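Local coordinates for protein NADP-dependent alcohol dehydrogenase (Entamoeba histolytica, PDB 2OUI) that probably catalyses the zinc-dependent, reversible oxidation of alcohols to aldehydes or ketones with NADP as the cofactor, at residues 33-38 and 344-349; 58-63 and 148-153; 152-157 and 176-181; 2-7 and 118-123. The protein carries 1 engineered substitution. All blocks are in the same frame, centred on the assembly; numbering follows the deposited sequence.

Interaction 1: residues 33-38 and 344-349; sequences ALAPCT and LIKPVV. With ZN (zinc ion), chain E; NO3 (nitrate ion), chain F.
Lys346 reaches across to Pro36, an example of a long side chain bonding to the loop that carries a metal ligand. Its CG stands anti to the backbone N (chi1 -163°), and after one bend at chi2 the chain runs straight, delivering NZ to Pro36 O at 2.7 Å. The ammonium lies 31° off the plane of that carbonyl. On the way, CE slides along the methyl of Ala35, 3.8 Å from Ala35 CB. NZ has two further partners: Glu60, in a salt bridge, and a water that also accepts from Thr38 N and donates to O1 of a nitrate, probably from the crystallisation liquor. Thr38 OG1 donates to the same oxygen.

Beside the lysine, the rings of Pro36 and Pro347 lie obliquely across each other, with their CG atoms 3.7 Å apart. Pro347 O is pressed against Ala35 CB at 3.4 Å and, though buried, has no polar partner. Further on, Leu34 and Val349 form an antiparallel hydrogen-bonded pair: Leu34 N to Val349 O and Val349 N to Leu34 O are both 2.8 Å, and both side chains emerge on one face of the sheet. Cys37, whose CB bond points away from 344-349, binds zinc through SG at 2.2 Å.

Strand 346-350 is thus flanked by strand 27-34, antiparallel, and strand 320-325, parallel. Helix 329-339 packs against this junction, Met337 touching both prolines and Val330 meeting Leu34, while Cys37 N-caps helix 38-46.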
loop_
_atom_site.group_PDB
_atom_site.type_symbol
_atom_site.label_atom_id
_atom_site.label_comp_id
_atom_site.label_asym_id
_atom_site.label_seq_id
_atom_site.Cartn_x
_atom_site.Cartn_y
_atom_site.Cartn_z
ATOM N N ALA A 33 11.360 34.714 -9.570
ATOM C CA ALA A 33 12.346 33.865 -10.230
ATOM C C ALA A 33 11.576 32.871 -11.091
ATOM O O ALA A 33 10.505 32.399 -10.697
ATOM C CB ALA A 33 13.254 33.154 -9.211
ATOM N N LEU A 34 12.092 32.620 -12.295
ATOM C CA LEU A 34 11.403 31.764 -13.271
ATOM C C LEU A 34 12.388 30.796 -13.875
ATOM O O LEU A 34 13.566 31.123 -13.977
ATOM C CB LEU A 34 10.850 32.635 -14.424
ATOM C CG LEU A 34 9.707 33.599 -14.046
ATOM C CD1 LEU A 34 9.392 34.529 -15.221
ATOM C CD2 LEU A 34 8.437 32.845 -13.586
ATOM N N ALA A 35 11.909 29.634 -14.309
ATOM C CA ALA A 35 12.767 28.699 -15.066
ATOM C C ALA A 35 11.972 28.095 -16.228
ATOM O O ALA A 35 10.762 27.901 -16.099
ATOM C CB ALA A 35 13.284 27.594 -14.155
ATOM N N PRO A 36 12.640 27.811 -17.359
ATOM C CA PRO A 36 12.012 27.119 -18.492
ATOM C C PRO A 36 12.137 25.601 -18.380
ATOM O O PRO A 36 13.009 25.097 -17.650
ATOM C CB PRO A 36 12.839 27.587 -19.671
ATOM C CG PRO A 36 14.239 27.648 -19.083
ATOM C CD PRO A 36 14.053 28.129 -17.641
ATOM N N CYS A 37 11.269 24.882 -19.093
ATOM C CA CYS A 37 11.191 23.426 -18.983
ATOM C C CYS A 37 11.212 22.814 -20.359
ATOM O O CYS A 37 10.630 23.351 -21.277
ATOM C CB CYS A 37 9.878 23.015 -18.294
ATOM S SG CYS A 37 9.867 21.238 -17.880
ATOM N N THR A 38 11.883 21.674 -20.481
ATOM C CA THR A 38 11.841 20.840 -21.678
ATOM C C THR A 38 10.402 20.571 -22.117
ATOM O O THR A 38 10.118 20.514 -23.307
ATOM C CB THR A 38 12.558 19.496 -21.386
ATOM O OG1 THR A 38 13.882 19.779 -20.898
ATOM C CG2 THR A 38 12.695 18.667 -22.645
ATOM N N LEU A 344 24.458 22.902 -20.270
ATOM C CA LEU A 344 23.122 23.134 -19.723
ATOM C C LEU A 344 22.626 22.040 -18.789
ATOM O O LEU A 344 22.753 20.855 -19.084
ATOM C CB LEU A 344 22.105 23.312 -20.866
ATOM C CG LEU A 344 20.613 23.441 -20.482
ATOM C CD1 LEU A 344 20.351 24.834 -19.987
ATOM C CD2 LEU A 344 19.694 23.138 -21.646
ATOM N N ILE A 345 22.067 22.472 -17.656
ATOM C CA ILE A 345 21.125 21.662 -16.882
ATOM C C ILE A 345 19.840 22.504 -16.786
ATOM O O ILE A 345 18.865 22.225 -17.470
ATOM C CB ILE A 345 21.676 21.250 -15.479
ATOM C CG1 ILE A 345 22.969 20.425 -15.648
ATOM C CG2 ILE A 345 20.588 20.487 -14.679
ATOM C CD1 ILE A 345 23.687 20.083 -14.343
ATOM N N LYS A 346 19.867 23.589 -16.011
ATOM C CA LYS A 346 18.654 24.388 -15.837
ATOM C C LYS A 346 19.006 25.882 -15.750
ATOM O O LYS A 346 19.869 26.256 -14.973
ATOM C CB LYS A 346 17.956 23.903 -14.561
ATOM C CG LYS A 346 16.536 24.307 -14.402
ATOM C CD LYS A 346 15.600 23.508 -15.276
ATOM C CE LYS A 346 14.192 23.953 -14.936
ATOM N NZ LYS A 346 13.155 23.248 -15.738
ATOM N N PRO A 347 18.387 26.728 -16.596
ATOM C CA PRO A 347 18.533 28.172 -16.435
ATOM C C PRO A 347 17.508 28.730 -15.453
ATOM O O PRO A 347 16.438 28.137 -15.234
ATOM C CB PRO A 347 18.239 28.724 -17.833
ATOM C CG PRO A 347 17.876 27.519 -18.706
ATOM C CD PRO A 347 17.537 26.400 -17.757
ATOM N N VAL A 348 17.853 29.849 -14.838
ATOM C CA VAL A 348 16.909 30.582 -14.006
ATOM C C VAL A 348 16.969 32.055 -14.347
ATOM O O VAL A 348 18.018 32.589 -14.711
ATOM C CB VAL A 348 17.124 30.412 -12.478
ATOM C CG1 VAL A 348 16.697 29.049 -12.031
ATOM C CG2 VAL A 348 18.562 30.702 -12.070
ATOM N N VAL A 349 15.819 32.705 -14.253
ATOM C CA VAL A 349 15.722 34.122 -14.526
ATOM C C VAL A 349 15.241 34.794 -13.250
ATOM O O VAL A 349 14.253 34.382 -12.685
ATOM C CB VAL A 349 14.686 34.389 -15.637
ATOM C CG1 VAL A 349 14.528 35.892 -15.890
ATOM C CG2 VAL A 349 15.095 33.675 -16.933
HETATM ZN ZN ZN E . 8.015 21.217 -16.628
HETATM N N NO3 F . 14.399 17.214 -18.258
HETATM O O1 NO3 F . 14.136 18.567 -18.530
HETATM O O2 NO3 F . 14.946 16.849 -17.047
HETATM O O3 NO3 F . 14.120 16.220 -19.202
HETATM O O HOH W 1 13.170 20.988 -17.619
#

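Interaction 2: residues 58-63 and 148-153; sequences GHEAVG and LSDMVT. With ZN (zinc ion), chain E.
With CG of His59 between its own backbone N and carbonyl carbon (chi1 49°), and the Asp150 carboxylate swung anti to the aspartate N (chi1 -171°), the two side chains converge on one zinc ion. His59 NE2 binds it at 2.1 Å and Asp150 OD2 at 1.9 Å. These ligand atoms are only 3.1 Å apart, a closeness explained by the shared metal and not by a hydrogen bond. The carboxylate comes to the edge of the imidazole, its plane turned 61° from the ring. On the far side of the ring from the metal, ND1 is hydrogen-bonded to Ser113, which helps to fix the rotation of the imidazole.

Glu60 approaches Asp150 along its aliphatic part: Glu60 CG lies 3.5 Å from Asp150 CB, and the two carboxylate planes are steeply inclined to each other. Glu60 OE1 meets the methyl of Met151, takes a hydrogen bond of 2.6 Å from a water that in turn accepts from Met151 N, and forms a salt bridge with Lys346. Next to Asp150 in the helix, Ser149 places CB 3.8 Å from Glu60 CA, while Ser149 OG is hydrogen-bonded to Val83 O.

A loop entering strand 61-68 of the GroES-like domain and the start of helix 148-161 thereby share one metal. With Cys37 they give the Cys-His-Asp set familiar from the catalytic zinc site of secondary alcohol dehydrogenases in the medium-chain family.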
loop_
_atom_site.group_PDB
_atom_site.type_symbol
_atom_site.label_atom_id
_atom_site.label_comp_id
_atom_site.label_asym_id
_atom_site.label_seq_id
_atom_site.Cartn_x
_atom_site.Cartn_y
_atom_site.Cartn_z
ATOM N N GLY A 58 5.478 28.571 -19.545
ATOM C CA GLY A 58 6.115 28.473 -18.235
ATOM C C GLY A 58 5.257 27.980 -17.086
ATOM O O GLY A 58 4.062 28.309 -16.974
ATOM N N HIS A 59 5.869 27.193 -16.206
ATOM C CA HIS A 59 5.167 26.635 -15.064
ATOM C C HIS A 59 6.086 26.425 -13.853
ATOM O O HIS A 59 5.814 25.581 -12.990
ATOM C CB HIS A 59 4.436 25.331 -15.435
ATOM C CG HIS A 59 5.281 24.337 -16.185
ATOM N ND1 HIS A 59 5.203 24.178 -17.552
ATOM C CD2 HIS A 59 6.204 23.438 -15.756
ATOM C CE1 HIS A 59 6.058 23.242 -17.937
ATOM N NE2 HIS A 59 6.677 22.777 -16.866
ATOM N N GLU A 60 7.159 27.214 -13.777
ATOM C CA GLU A 60 8.092 27.137 -12.671
ATOM C C GLU A 60 8.375 28.566 -12.214
ATOM O O GLU A 60 8.997 29.327 -12.942
ATOM C CB GLU A 60 9.389 26.489 -13.150
ATOM C CG GLU A 60 9.216 25.005 -13.470
ATOM C CD GLU A 60 10.366 24.442 -14.280
ATOM O OE1 GLU A 60 11.302 23.887 -13.655
ATOM O OE2 GLU A 60 10.352 24.598 -15.529
ATOM N N ALA A 61 7.895 28.905 -11.016
ATOM C CA ALA A 61 8.009 30.287 -10.493
ATOM C C ALA A 61 8.109 30.299 -8.982
ATOM O O ALA A 61 7.492 29.482 -8.305
ATOM C CB ALA A 61 6.790 31.110 -10.892
ATOM N N VAL A 62 8.873 31.265 -8.478
ATOM C CA VAL A 62 8.753 31.785 -7.104
ATOM C C VAL A 62 8.209 33.190 -7.353
ATOM O O VAL A 62 8.659 33.867 -8.276
ATOM C CB VAL A 62 10.120 31.853 -6.407
ATOM C CG1 VAL A 62 10.082 32.738 -5.150
ATOM C CG2 VAL A 62 10.596 30.428 -6.071
ATOM N N GLY A 63 7.207 33.601 -6.590
ATOM C CA GLY A 63 6.544 34.849 -6.926
ATOM C C GLY A 63 6.123 35.616 -5.705
ATOM O O GLY A 63 6.387 35.206 -4.577
ATOM N N LEU A 148 11.996 23.611 -6.888
ATOM C CA LEU A 148 10.920 22.843 -6.218
ATOM C C LEU A 148 9.637 22.686 -7.049
ATOM O O LEU A 148 8.956 21.688 -6.936
ATOM C CB LEU A 148 10.579 23.467 -4.850
ATOM C CG LEU A 148 11.673 23.456 -3.778
ATOM C CD1 LEU A 148 11.323 24.374 -2.618
ATOM C CD2 LEU A 148 11.954 22.009 -3.293
ATOM N N SER A 149 9.320 23.671 -7.891
ATOM C CA SER A 149 8.020 23.783 -8.555
ATOM C C SER A 149 7.716 22.582 -9.433
ATOM O O SER A 149 6.572 22.146 -9.504
ATOM C CB SER A 149 8.024 25.025 -9.466
ATOM O OG SER A 149 8.252 26.192 -8.690
ATOM N N ASP A 150 8.769 22.068 -10.068
ATOM C CA ASP A 150 8.658 21.050 -11.109
ATOM C C ASP A 150 9.840 20.083 -10.999
ATOM O O ASP A 150 9.619 18.879 -10.936
ATOM C CB ASP A 150 8.592 21.745 -12.475
ATOM C CG ASP A 150 8.252 20.807 -13.640
ATOM O OD1 ASP A 150 7.897 19.619 -13.408
ATOM O OD2 ASP A 150 8.364 21.285 -14.801
ATOM N N MET A 151 11.079 20.574 -10.928
ATOM C CA MET A 151 12.221 19.634 -11.041
ATOM C C MET A 151 12.330 18.672 -9.861
ATOM O O MET A 151 12.369 17.457 -10.049
ATOM C CB MET A 151 13.547 20.351 -11.264
ATOM C CG MET A 151 13.576 21.240 -12.533
ATOM S SD MET A 151 13.396 20.284 -14.059
ATOM C CE MET A 151 11.633 20.343 -14.390
ATOM N N VAL A 152 12.352 19.212 -8.651
ATOM C CA VAL A 152 12.446 18.348 -7.464
ATOM C C VAL A 152 11.205 17.463 -7.334
ATOM O O VAL A 152 11.333 16.248 -7.138
ATOM C CB VAL A 152 12.598 19.141 -6.203
ATOM C CG1 VAL A 152 12.608 18.188 -5.010
ATOM C CG2 VAL A 152 13.895 19.981 -6.272
ATOM N N THR A 153 10.016 18.064 -7.443
ATOM C CA THR A 153 8.780 17.309 -7.264
ATOM C C THR A 153 8.570 16.213 -8.309
ATOM O O THR A 153 8.199 15.094 -7.963
ATOM C CB THR A 153 7.533 18.207 -7.083
ATOM O OG1 THR A 153 6.388 17.356 -6.916
ATOM C CG2 THR A 153 7.332 19.143 -8.289
HETATM ZN ZN ZN E . 8.015 21.217 -16.628
HETATM O O HOH W 2 11.180 23.516 -11.101
#

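Interaction 3: residues 152-157 and 176-181; sequences VTTGFH and GPVGLM. With NO3 (nitrate ion), chain F.
Val178 and Met181 press one turn of helix 177-188 onto Val152, Thr154 and Gly155 of helix 148-161. What appears to be the GxGxxG pattern of a Rossmann fold, as expected of an NADP-dependent enzyme, runs into the former helix, its last glycine lying in the first turn. The two short axes come within 7.3 Å and cross at -55°.

Gly176 is the N-cap, and its carbonyl receives Leu180 N. Pro177 opens the first turn with its ring beside a nitrate, probably from the crystallisation liquor. Val178 N donates to nitrate O2 at 2.8 Å in a fairly straight bond (162°); an anion held at this helix start is consistent with the place where Rossmann dehydrogenases receive cofactor phosphates. The Val178 side chain parts in two directions: CG2 borders the nitrate, whereas CG1 meets Thr154 CG2 at 3.8 Å. Its carbonyl O sits 3.4 Å from Gly155 CA. Gly179 supplies the last glycine of the pattern.

Met181 and Gly155 form the nearest CA pair, 4.4 Å apart; Gly155 leaves room where a CB would clash with Met181 CB and Val178 O. Met181 CB and CG pass over the backbone of Gly155 and Val152, SD lies 3.7 Å from Val152 CG2, and the bends at chi2 and chi3 carry CE away. Met181 O comes to the edge of the Phe156 ring, 3.2 Å from CD1, while Val152 CG1 lies over the centre of one face of that ring.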
loop_
_atom_site.group_PDB
_atom_site.type_symbol
_atom_site.label_atom_id
_atom_site.label_comp_id
_atom_site.label_asym_id
_atom_site.label_seq_id
_atom_site.Cartn_x
_atom_site.Cartn_y
_atom_site.Cartn_z
ATOM N N VAL A 152 12.352 19.212 -8.651
ATOM C CA VAL A 152 12.446 18.348 -7.464
ATOM C C VAL A 152 11.205 17.463 -7.334
ATOM O O VAL A 152 11.333 16.248 -7.138
ATOM C CB VAL A 152 12.598 19.141 -6.203
ATOM C CG1 VAL A 152 12.608 18.188 -5.010
ATOM C CG2 VAL A 152 13.895 19.981 -6.272
ATOM N N THR A 153 10.016 18.064 -7.443
ATOM C CA THR A 153 8.780 17.309 -7.264
ATOM C C THR A 153 8.570 16.213 -8.309
ATOM O O THR A 153 8.199 15.094 -7.963
ATOM C CB THR A 153 7.533 18.207 -7.083
ATOM O OG1 THR A 153 6.388 17.356 -6.916
ATOM C CG2 THR A 153 7.332 19.143 -8.289
ATOM N N THR A 154 8.871 16.505 -9.571
ATOM C CA THR A 154 8.719 15.495 -10.627
ATOM C C THR A 154 9.791 14.416 -10.496
ATOM O O THR A 154 9.482 13.226 -10.590
ATOM C CB THR A 154 8.772 16.139 -12.016
ATOM O OG1 THR A 154 7.739 17.142 -12.074
ATOM C CG2 THR A 154 8.539 15.097 -13.102
ATOM N N GLY A 155 11.035 14.824 -10.281
ATOM C CA GLY A 155 12.131 13.882 -10.084
ATOM C C GLY A 155 11.865 12.943 -8.913
ATOM O O GLY A 155 11.959 11.712 -9.066
ATOM N N PHE A 156 11.501 13.509 -7.761
ATOM C CA PHE A 156 11.126 12.693 -6.603
ATOM C C PHE A 156 9.932 11.814 -6.910
ATOM O O PHE A 156 9.888 10.674 -6.436
ATOM C CB PHE A 156 10.830 13.534 -5.363
ATOM C CG PHE A 156 12.072 14.049 -4.665
ATOM C CD1 PHE A 156 13.258 14.255 -5.371
ATOM C CD2 PHE A 156 12.044 14.343 -3.300
ATOM C CE1 PHE A 156 14.406 14.765 -4.731
ATOM C CE2 PHE A 156 13.188 14.849 -2.656
ATOM C CZ PHE A 156 14.369 15.045 -3.375
ATOM N N HIS A 157 8.952 12.323 -7.662
ATOM C CA HIS A 157 7.790 11.484 -8.017
ATOM C C HIS A 157 8.171 10.262 -8.866
ATOM O O HIS A 157 7.583 9.214 -8.713
ATOM C CB HIS A 157 6.642 12.312 -8.655
ATOM C CG HIS A 157 5.336 11.580 -8.694
ATOM N ND1 HIS A 157 4.770 11.017 -7.569
ATOM C CD2 HIS A 157 4.491 11.320 -9.713
ATOM C CE1 HIS A 157 3.634 10.424 -7.903
ATOM N NE2 HIS A 157 3.437 10.605 -9.196
ATOM N N GLY A 176 18.654 14.570 -17.205
ATOM C CA GLY A 176 18.490 16.015 -17.247
ATOM C C GLY A 176 18.181 16.455 -15.821
ATOM O O GLY A 176 18.310 15.679 -14.880
ATOM N N PRO A 177 17.744 17.701 -15.639
ATOM C CA PRO A 177 17.426 18.159 -14.281
ATOM C C PRO A 177 16.390 17.288 -13.560
ATOM O O PRO A 177 16.505 17.102 -12.350
ATOM C CB PRO A 177 16.895 19.591 -14.494
ATOM C CG PRO A 177 16.589 19.674 -15.960
ATOM C CD PRO A 177 17.559 18.766 -16.647
ATOM N N VAL A 178 15.387 16.770 -14.264
ATOM C CA VAL A 178 14.399 15.887 -13.620
ATOM C C VAL A 178 15.056 14.594 -13.184
ATOM O O VAL A 178 14.871 14.171 -12.044
ATOM C CB VAL A 178 13.168 15.578 -14.511
ATOM C CG1 VAL A 178 12.192 14.508 -13.851
ATOM C CG2 VAL A 178 12.389 16.863 -14.761
ATOM N N GLY A 179 15.815 13.969 -14.082
ATOM C CA GLY A 179 16.520 12.717 -13.738
ATOM C C GLY A 179 17.495 12.856 -12.581
ATOM O O GLY A 179 17.672 11.930 -11.773
ATOM N N LEU A 180 18.199 13.981 -12.536
ATOM C CA LEU A 180 19.119 14.250 -11.426
ATOM C C LEU A 180 18.342 14.270 -10.121
ATOM O O LEU A 180 18.831 13.796 -9.082
ATOM C CB LEU A 180 19.862 15.575 -11.643
ATOM C CG LEU A 180 20.918 15.616 -12.758
ATOM C CD1 LEU A 180 21.473 17.040 -12.938
ATOM C CD2 LEU A 180 22.041 14.677 -12.407
ATOM N N MET A 181 17.130 14.826 -10.171
ATOM C CA MET A 181 16.284 14.865 -8.987
ATOM C C MET A 181 15.704 13.489 -8.687
ATOM O O MET A 181 15.432 13.189 -7.537
ATOM C CB MET A 181 15.213 15.962 -9.055
ATOM C CG MET A 181 15.797 17.397 -8.887
ATOM S SD MET A 181 16.558 17.561 -7.243
ATOM C CE MET A 181 18.323 17.422 -7.550
HETATM N N NO3 F . 14.399 17.214 -18.258
HETATM O O1 NO3 F . 14.136 18.567 -18.530
HETATM O O2 NO3 F . 14.946 16.849 -17.047
HETATM O O3 NO3 F . 14.120 16.220 -19.202
#

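Interaction 4: residues 2-7 and 118-123; sequences KGLAML and GVFSEV
Lys2 and Glu122 are joined twice, once through a side chain and once through the backbone. Glu122 turns CG beside its own N (chi1 -61°) and extends from there, so that the carboxylate returns to Lys2; OE1 accepts from Lys2 N at 2.7 Å through the lone pair anti to the other oxygen, in a nearly straight bond of 167°. Glu122 N answers with a bond to Lys2 O of 3.1 Å. The lysine ammonium takes a different course, NZ remaining 5.6 Å from OE1.

Together with Glu122 N to Lys2 O, a third hydrogen bond, Leu4 N to Phe120 O at 3.0 Å, flanks the single bridge between Gly3 and Ser121, whose CA atoms are just 3.9 Å apart. Weaker CA-H...O contacts fill the gap: Ser121 CA to Lys2 O and Gly3 CA to Phe120 O, each 3.2 Å. Phe120 is itself the centre of an inverse gamma turn, and just past the turn Ser121 OG donates to Val123 O from above the carbonyl plane.

Apolar packing brings Leu4 CB to 4.2 Å from Phe120 CB. Both residues also touch Val330 of helix 329-339, while strand 2-8 runs between strands 11-16 and 55-56 and Phe120 reaches Leu34 of strand 27-34.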
loop_
_atom_site.group_PDB
_atom_site.type_symbol
_atom_site.label_atom_id
_atom_site.label_comp_id
_atom_site.label_asym_id
_atom_site.label_seq_id
_atom_site.Cartn_x
_atom_site.Cartn_y
_atom_site.Cartn_z
ATOM N N LYS A 2 2.480 42.007 -20.374
ATOM C CA LYS A 2 3.249 41.231 -21.343
ATOM C C LYS A 2 3.454 39.802 -20.868
ATOM O O LYS A 2 3.710 39.554 -19.679
ATOM C CB LYS A 2 4.610 41.867 -21.607
ATOM C CG LYS A 2 4.555 43.161 -22.391
ATOM C CD LYS A 2 5.942 43.696 -22.640
ATOM C CE LYS A 2 5.921 45.208 -22.817
ATOM N NZ LYS A 2 7.127 45.839 -22.210
ATOM N N GLY A 3 3.384 38.866 -21.811
ATOM C CA GLY A 3 3.692 37.453 -21.518
ATOM C C GLY A 3 4.323 36.806 -22.744
ATOM O O GLY A 3 4.097 37.262 -23.878
ATOM N N LEU A 4 5.114 35.757 -22.530
ATOM C CA LEU A 4 5.741 35.030 -23.632
ATOM C C LEU A 4 4.855 33.830 -23.927
ATOM O O LEU A 4 4.659 32.991 -23.035
ATOM C CB LEU A 4 7.147 34.558 -23.249
ATOM C CG LEU A 4 7.817 33.744 -24.371
ATOM C CD1 LEU A 4 8.060 34.628 -25.551
ATOM C CD2 LEU A 4 9.119 33.132 -23.885
ATOM N N ALA A 5 4.325 33.758 -25.157
ATOM C CA ALA A 5 3.272 32.790 -25.510
ATOM C C ALA A 5 3.627 31.819 -26.639
ATOM O O ALA A 5 4.483 32.122 -27.473
ATOM C CB ALA A 5 1.993 33.519 -25.890
ATOM N N MET A 6 2.950 30.662 -26.649
ATOM C CA MET A 6 2.893 29.780 -27.817
ATOM C C MET A 6 1.819 30.354 -28.718
ATOM O O MET A 6 0.636 30.362 -28.356
ATOM C CB MET A 6 2.484 28.369 -27.402
ATOM C CG MET A 6 2.258 27.421 -28.573
ATOM S SD MET A 6 1.978 25.773 -27.915
ATOM C CE MET A 6 1.680 24.906 -29.460
ATOM N N LEU A 7 2.232 30.860 -29.874
ATOM C CA LEU A 7 1.309 31.478 -30.804
ATOM C C LEU A 7 0.711 30.433 -31.744
ATOM O O LEU A 7 -0.360 30.634 -32.319
ATOM C CB LEU A 7 2.028 32.553 -31.596
ATOM C CG LEU A 7 2.802 33.596 -30.790
ATOM C CD1 LEU A 7 3.510 34.557 -31.718
ATOM C CD2 LEU A 7 1.871 34.329 -29.852
ATOM N N GLY A 118 0.486 30.422 -18.379
ATOM C CA GLY A 118 1.496 30.052 -17.383
ATOM C C GLY A 118 2.147 31.268 -16.752
ATOM O O GLY A 118 1.543 32.333 -16.710
ATOM N N VAL A 119 3.366 31.081 -16.271
ATOM C CA VAL A 119 4.009 31.996 -15.340
ATOM C C VAL A 119 4.936 33.009 -16.008
ATOM O O VAL A 119 5.480 33.893 -15.318
ATOM C CB VAL A 119 4.747 31.231 -14.185
ATOM C CG1 VAL A 119 3.757 30.369 -13.385
ATOM C CG2 VAL A 119 5.910 30.391 -14.705
ATOM N N PHE A 120 5.136 32.907 -17.329
ATOM C CA PHE A 120 6.046 33.843 -18.033
ATOM C C PHE A 120 5.340 35.150 -18.393
ATOM O O PHE A 120 5.301 35.546 -19.550
ATOM C CB PHE A 120 6.660 33.233 -19.304
ATOM C CG PHE A 120 7.606 32.065 -19.048
ATOM C CD1 PHE A 120 8.126 31.818 -17.782
ATOM C CD2 PHE A 120 8.020 31.261 -20.113
ATOM C CE1 PHE A 120 9.017 30.763 -17.565
ATOM C CE2 PHE A 120 8.900 30.204 -19.908
ATOM C CZ PHE A 120 9.410 29.953 -18.642
ATOM N N SER A 121 4.782 35.821 -17.394
ATOM C CA SER A 121 4.130 37.104 -17.651
ATOM C C SER A 121 4.269 37.980 -16.426
ATOM O O SER A 121 4.698 37.529 -15.358
ATOM C CB SER A 121 2.647 36.911 -18.036
ATOM O OG SER A 121 1.920 36.185 -17.046
ATOM N N GLU A 122 3.930 39.248 -16.585
ATOM C CA GLU A 122 4.089 40.206 -15.496
ATOM C C GLU A 122 3.259 39.893 -14.258
ATOM O O GLU A 122 3.652 40.259 -13.137
ATOM C CB GLU A 122 3.739 41.603 -16.004
ATOM C CG GLU A 122 4.641 42.080 -17.143
ATOM C CD GLU A 122 4.291 43.482 -17.547
ATOM O OE1 GLU A 122 3.543 43.652 -18.532
ATOM O OE2 GLU A 122 4.742 44.401 -16.842
ATOM N N VAL A 123 2.092 39.281 -14.462
ATOM C CA VAL A 123 1.220 38.824 -13.385
ATOM C C VAL A 123 0.615 37.529 -13.897
ATOM O O VAL A 123 0.298 37.422 -15.079
ATOM C CB VAL A 123 0.061 39.847 -13.115
ATOM C CG1 VAL A 123 -0.930 39.309 -12.080
ATOM C CG2 VAL A 123 0.594 41.201 -12.664
#

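How the interactions relate
Interactions 1 and 2, with centres 9 Å apart, build the zinc site jointly: one brings Cys37, the other His59 and Asp150. They are tied by a salt bridge of 2.9 Å between Lys346 NZ and Glu60 OE1. Interaction 3 continues helix 148-161 from interaction 2, sharing Val152 and Thr153, and Met151 CE touches Val178 CG2 at 3.6 Å; a nitrate joins it to interaction 1. The metal site and the presumed cofactor-binding turn therefore both border helix 148-161. Interaction 4 is more peripheral, about 13 Å from interaction 3 at the nearest atoms, yet Phe120 CZ lies 3.5 Å from Ala35 O and 3.6 Å from Gly58 CA, next to the segments that carry Cys37 and His59.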